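Local coordinates for protein beta-glucosidase (Chaetomella raphigera, PDB 6JXG) that probably hydrolyses terminal, non-reducing beta-D-glucosyl residues, releasing beta-D-glucose, as a secreted glycoside hydrolase of family 3 in cellulose breakdown, at residues S80-S85 with R651-I656; G628-Q633 with V697-R702. All coordinates share one frame; numbering follows the deposited sequence.

Overall arrangement
Both contacts meet in one antiparallel sheet of the fibronectin type III-like domain, whose strands run in the order 649-658, 628-637, 692-698, 704-711. Contact 2 is internal to it, pairing strand 628-637 with the end of strand 692-698. Contact 1 leaves the sheet: one of its two outermost strands within the chain, 649-658, meets the loop leading into helix 84-100, in the glycosyl hydrolase family 3 N-terminal domain. The centres lie about 9 Å apart, joined by backbone pairing of 649-658 with 628-637. Along the chain the segments alternate, 80-85, 628-633, 651-656, 697-702. The late-coming domain is thus docked against the chain's early part by edge strand 649-658, with Val631 of its neighbour 628-637 also packing on Trp82.

Contact 1. Residues S80-S85 with R651-I656; sequences STWDIS and RGFDKI
Trp82 turns the edge of its six-membered ring onto the face of Phe653 in a T-shaped stack, centroids 5.4 Å apart and planes at 86°. The leading atom is Trp82 CE3, 3.6 Å from Phe653 CB. Phe653 CG sits between the backbone N and carbonyl carbon (chi1 58°), which brings CE2, at the ring's edge, to 3.5 Å from Trp82 O; Ile84 CG2 packs obliquely on the same ring. With Phe653 cut back to an alanine, the Trp82 edge would probably lose its aromatic partner and a gap would be likely to open beside Ile84. Strand 649-658 of the fibronectin type III-like domain thereby docks on the loop before helix 84-100, with Leu133 of helix 131-147 touching both aromatic side chains. Lys655, extended beyond CG, passes across the Asp83 side chain at about a right angle, and NZ donates to a lone pair of Thr81 O, 2.7 Å away and in the carbonyl plane. Ser526 OG and a water that links NZ to Asp83 OD2 are further partners of this ammonium group. Behind these contacts, Trp82 NE1 is held by Lys528 O. Thr81 OG1, also hydrogen-bonded to Thr78 O, accepts from Asp83 N in an ST turn, and Asp83 N-caps helix 84-100 through a weak bond from Ser85 N to OD1.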
loop_
_atom_site.group_PDB
_atom_site.type_symbol
_atom_site.label_atom_id
_atom_site.label_comp_id
_atom_site.label_asym_id
_atom_site.label_seq_id
_atom_site.Cartn_x
_atom_site.Cartn_y
_atom_site.Cartn_z
ATOM N N SER A 80 0.785 -8.296 0.699
ATOM C CA SER A 80 0.706 -9.694 0.297
ATOM C C SER A 80 1.389 -10.692 1.224
ATOM O O SER A 80 1.130 -11.910 1.141
ATOM C CB SER A 80 1.183 -9.937 -1.146
ATOM O OG SER A 80 0.460 -9.111 -2.097
ATOM N N THR A 81 2.270 -10.175 2.108
ATOM C CA THR A 81 2.868 -11.022 3.133
ATOM C C THR A 81 1.956 -11.351 4.238
ATOM O O THR A 81 2.242 -12.312 4.953
ATOM C CB THR A 81 4.084 -10.343 3.816
ATOM O OG1 THR A 81 3.592 -9.259 4.652
ATOM C CG2 THR A 81 5.058 -9.884 2.744
ATOM N N TRP A 82 0.920 -10.511 4.435
ATOM C CA TRP A 82 -0.021 -10.591 5.538
ATOM C C TRP A 82 0.729 -10.732 6.900
ATOM O O TRP A 82 0.264 -11.428 7.813
ATOM C CB TRP A 82 -0.992 -11.761 5.377
ATOM C CG TRP A 82 -1.913 -11.639 4.250
ATOM C CD1 TRP A 82 -1.583 -11.658 2.920
ATOM C CD2 TRP A 82 -3.357 -11.566 4.301
ATOM N NE1 TRP A 82 -2.724 -11.513 2.140
ATOM C CE2 TRP A 82 -3.824 -11.462 2.949
ATOM C CE3 TRP A 82 -4.296 -11.552 5.335
ATOM C CZ2 TRP A 82 -5.169 -11.364 2.621
ATOM C CZ3 TRP A 82 -5.653 -11.477 4.996
ATOM C CH2 TRP A 82 -6.060 -11.382 3.645
ATOM N N ASP A 83 1.929 -10.130 6.965
ATOM C CA ASP A 83 2.867 -10.345 8.114
ATOM C C ASP A 83 3.136 -9.007 8.810
ATOM O O ASP A 83 3.926 -8.247 8.335
ATOM C CB ASP A 83 4.137 -11.037 7.629
ATOM C CG ASP A 83 5.061 -11.405 8.787
ATOM O OD1 ASP A 83 4.876 -10.800 9.867
ATOM O OD2 ASP A 83 5.845 -12.333 8.610
ATOM N N ILE A 84 2.390 -8.683 9.879
ATOM C CA ILE A 84 2.566 -7.371 10.490
ATOM C C ILE A 84 3.975 -7.040 10.972
ATOM O O ILE A 84 4.330 -5.873 11.066
ATOM C CB ILE A 84 1.563 -7.105 11.643
ATOM C CG1 ILE A 84 1.705 -8.133 12.753
ATOM C CG2 ILE A 84 0.199 -6.959 11.043
ATOM C CD1 ILE A 84 0.741 -8.008 13.926
ATOM N N SER A 85 4.745 -8.075 11.289
ATOM C CA SER A 85 6.112 -7.915 11.704
ATOM C C SER A 85 6.978 -7.435 10.563
ATOM O O SER A 85 7.788 -6.523 10.745
ATOM C CB SER A 85 6.657 -9.187 12.269
ATOM O OG SER A 85 7.945 -8.892 12.827
ATOM N N ARG A 651 -11.825 -9.376 9.265
ATOM C CA ARG A 651 -11.601 -8.677 10.538
ATOM C C ARG A 651 -10.495 -9.240 11.405
ATOM O O ARG A 651 -10.334 -8.846 12.601
ATOM C CB ARG A 651 -12.933 -8.559 11.331
ATOM C CG ARG A 651 -14.035 -7.789 10.635
ATOM C CD ARG A 651 -13.719 -6.309 10.425
ATOM N NE ARG A 651 -14.884 -5.491 10.164
ATOM C CZ ARG A 651 -15.066 -4.672 9.137
ATOM N NH1 ARG A 651 -14.140 -4.524 8.179
ATOM N NH2 ARG A 651 -16.175 -3.995 9.059
ATOM N N GLY A 652 -9.672 -10.101 10.830
ATOM C CA GLY A 652 -8.533 -10.647 11.571
ATOM C C GLY A 652 -7.663 -11.486 10.654
ATOM O O GLY A 652 -8.156 -12.070 9.711
ATOM N N PHE A 653 -6.377 -11.511 10.933
ATOM C CA PHE A 653 -5.484 -12.440 10.273
ATOM C C PHE A 653 -4.310 -12.662 11.151
ATOM O O PHE A 653 -3.937 -11.763 11.939
ATOM C CB PHE A 653 -5.074 -11.943 8.867
ATOM C CG PHE A 653 -4.389 -10.592 8.846
ATOM C CD1 PHE A 653 -5.125 -9.424 8.816
ATOM C CD2 PHE A 653 -3.007 -10.499 8.841
ATOM C CE1 PHE A 653 -4.494 -8.202 8.838
ATOM C CE2 PHE A 653 -2.348 -9.289 8.810
ATOM C CZ PHE A 653 -3.096 -8.105 8.770
ATOM N N ASP A 654 -3.690 -13.811 11.037
ATOM C CA ASP A 654 -2.557 -14.158 11.909
ATOM C C ASP A 654 -1.712 -15.185 11.163
ATOM O O ASP A 654 -2.213 -16.194 10.712
ATOM C CB ASP A 654 -3.100 -14.717 13.253
ATOM C CG ASP A 654 -2.009 -14.901 14.318
ATOM O OD1 ASP A 654 -0.887 -14.311 14.125
ATOM O OD2 ASP A 654 -2.271 -15.644 15.311
ATOM N N LYS A 655 -0.407 -14.952 11.035
ATOM C CA LYS A 655 0.422 -15.791 10.202
ATOM C C LYS A 655 1.256 -16.705 11.123
ATOM O O LYS A 655 1.962 -16.185 11.996
ATOM C CB LYS A 655 1.317 -14.901 9.324
ATOM C CG LYS A 655 2.115 -15.670 8.235
ATOM C CD LYS A 655 2.729 -14.746 7.220
ATOM C CE LYS A 655 3.113 -15.459 5.923
ATOM N NZ LYS A 655 3.753 -14.552 4.939
ATOM N N ILE A 656 1.193 -18.016 10.927
ATOM C CA ILE A 656 1.854 -18.959 11.818
ATOM C C ILE A 656 2.763 -19.884 11.061
ATOM O O ILE A 656 2.422 -20.446 10.031
ATOM C CB ILE A 656 0.821 -19.761 12.642
ATOM C CG1 ILE A 656 1.484 -20.651 13.669
ATOM C CG2 ILE A 656 -0.143 -20.542 11.772
ATOM C CD1 ILE A 656 0.511 -21.215 14.699
HETATM O O HOH W 1 6.118 -13.854 6.408
#

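Contact 2. Residues G628-Q633 with V697-R702; sequences GAEVAQ and VGASSR
Gln633 and Gly698 form an antiparallel hydrogen-bonded pair in the four-stranded sheet of the fibronectin type III-like domain, where strand 628-637 lies beside the end of strand 692-698. Gln633 N donates to Gly698 O and Gly698 N to Gln633 O, both at 2.9 Å; the CA-H of Val697 adds a contact to Gln633 O at 3.3 Å. Beyond Gly698 the chain leaves the strand, and the Gln633 side chain follows this departing loop. Its CB lies 3.7 Å from Gly698 O. CG is anti to the carbonyl carbon (chi1 -60°), and the extended chain beyond it carries CD over to the CA of Ser700. At the tip the two branches part. OE1 comes within 3.3 Å of Ser700 CA and accepts a hydrogen bond from Tyr635 OH, while NE2 donates to Gly574 O and, weakly, to Val631 O of its own strand. NE2 also approaches Ala699 O, but at an angle too poor for a hydrogen bond. The buried amide is therefore satisfied at both ends, which should fix its flip. Farther back on the strand, Glu630 bends at chi2 (72°) to bring its carboxylate to the loop; OE2 forms a salt bridge with Lys528, and OE1 is bonded to Tyr584 OH. In the loop itself, Ser700 OG, a partner of Glu572, accepts from Arg702 N at 2.9 Å, making an ST turn. The methyl CB of Ala699 rests 3.3 Å from Glu630 OE1.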
loop_
_atom_site.group_PDB
_atom_site.type_symbol
_atom_site.label_atom_id
_atom_site.label_comp_id
_atom_site.label_asym_id
_atom_site.label_seq_id
_atom_site.Cartn_x
_atom_site.Cartn_y
_atom_site.Cartn_z
ATOM N N GLY A 628 6.145 -24.815 6.708
ATOM C CA GLY A 628 5.457 -23.734 5.995
ATOM C C GLY A 628 4.774 -22.808 6.937
ATOM O O GLY A 628 4.456 -23.221 8.044
ATOM N N ALA A 629 4.462 -21.590 6.475
ATOM C CA ALA A 629 3.622 -20.671 7.240
ATOM C C ALA A 629 2.277 -20.523 6.604
ATOM O O ALA A 629 2.160 -20.489 5.358
ATOM C CB ALA A 629 4.268 -19.321 7.343
ATOM N N GLU A 630 1.267 -20.495 7.437
ATOM C CA GLU A 630 -0.116 -20.292 6.993
ATOM C C GLU A 630 -0.658 -18.962 7.498
ATOM O O GLU A 630 -0.418 -18.578 8.652
ATOM C CB GLU A 630 -0.971 -21.444 7.519
ATOM C CG GLU A 630 -2.472 -21.257 7.405
ATOM C CD GLU A 630 -2.995 -21.352 5.988
ATOM O OE1 GLU A 630 -4.142 -21.882 5.796
ATOM O OE2 GLU A 630 -2.295 -20.857 5.085
ATOM N N VAL A 631 -1.408 -18.265 6.647
ATOM C CA VAL A 631 -2.095 -17.034 7.015
ATOM C C VAL A 631 -3.546 -17.394 7.306
ATOM O O VAL A 631 -4.347 -17.568 6.399
ATOM C CB VAL A 631 -2.021 -15.935 5.904
ATOM C CG1 VAL A 631 -2.754 -14.657 6.317
ATOM C CG2 VAL A 631 -0.608 -15.600 5.596
ATOM N N ALA A 632 -3.852 -17.613 8.598
ATOM C CA ALA A 632 -5.251 -17.826 8.999
ATOM C C ALA A 632 -6.001 -16.510 8.954
ATOM O O ALA A 632 -5.469 -15.488 9.353
ATOM C CB ALA A 632 -5.310 -18.393 10.356
ATOM N N GLN A 633 -7.251 -16.553 8.527
ATOM C CA GLN A 633 -8.071 -15.376 8.262
ATOM C C GLN A 633 -9.394 -15.533 8.947
ATOM O O GLN A 633 -9.935 -16.659 8.967
ATOM C CB GLN A 633 -8.311 -15.166 6.789
ATOM C CG GLN A 633 -7.000 -14.971 6.055
ATOM C CD GLN A 633 -7.071 -15.256 4.578
ATOM O OE1 GLN A 633 -8.011 -14.865 3.901
ATOM N NE2 GLN A 633 -6.050 -15.916 4.067
ATOM N N VAL A 697 -13.623 -18.777 9.921
ATOM C CA VAL A 697 -12.163 -18.824 10.000
ATOM C C VAL A 697 -11.661 -19.783 8.944
ATOM O O VAL A 697 -12.167 -20.915 8.825
ATOM C CB VAL A 697 -11.647 -19.171 11.405
ATOM C CG1 VAL A 697 -10.120 -19.417 11.394
ATOM C CG2 VAL A 697 -12.055 -18.102 12.376
ATOM N N GLY A 698 -10.670 -19.341 8.153
ATOM C CA GLY A 698 -10.075 -20.233 7.192
ATOM C C GLY A 698 -8.825 -19.728 6.481
ATOM O O GLY A 698 -8.170 -18.815 6.962
ATOM N N ALA A 699 -8.512 -20.379 5.361
ATOM C CA ALA A 699 -7.319 -20.145 4.615
ATOM C C ALA A 699 -7.467 -19.073 3.513
ATOM O O ALA A 699 -6.466 -18.695 2.917
ATOM C CB ALA A 699 -6.882 -21.479 4.030
ATOM N N SER A 700 -8.670 -18.559 3.289
ATOM C CA SER A 700 -8.968 -17.590 2.252
ATOM C C SER A 700 -10.383 -17.070 2.499
ATOM O O SER A 700 -11.055 -17.552 3.404
ATOM C CB SER A 700 -8.834 -18.151 0.812
ATOM O OG SER A 700 -10.025 -18.721 0.391
ATOM N N SER A 701 -10.803 -16.045 1.742
ATOM C CA SER A 701 -12.178 -15.610 1.752
ATOM C C SER A 701 -13.177 -16.659 1.326
ATOM O O SER A 701 -14.364 -16.441 1.523
ATOM C CB SER A 701 -12.453 -14.346 0.872
ATOM O OG SER A 701 -12.230 -14.523 -0.513
ATOM N N ARG A 702 -12.766 -17.722 0.693
ATOM C CA ARG A 702 -13.660 -18.808 0.307
ATOM C C ARG A 702 -13.308 -20.179 0.870
ATOM O O ARG A 702 -14.215 -21.020 0.899
ATOM C CB ARG A 702 -13.793 -18.878 -1.241
ATOM C CG ARG A 702 -14.609 -17.681 -1.711
ATOM C CD ARG A 702 -15.057 -17.770 -3.134
ATOM N NE ARG A 702 -15.749 -16.544 -3.466
ATOM C CZ ARG A 702 -16.837 -16.466 -4.245
ATOM N NH1 ARG A 702 -17.366 -17.558 -4.907
ATOM N NH2 ARG A 702 -17.372 -15.321 -4.370
#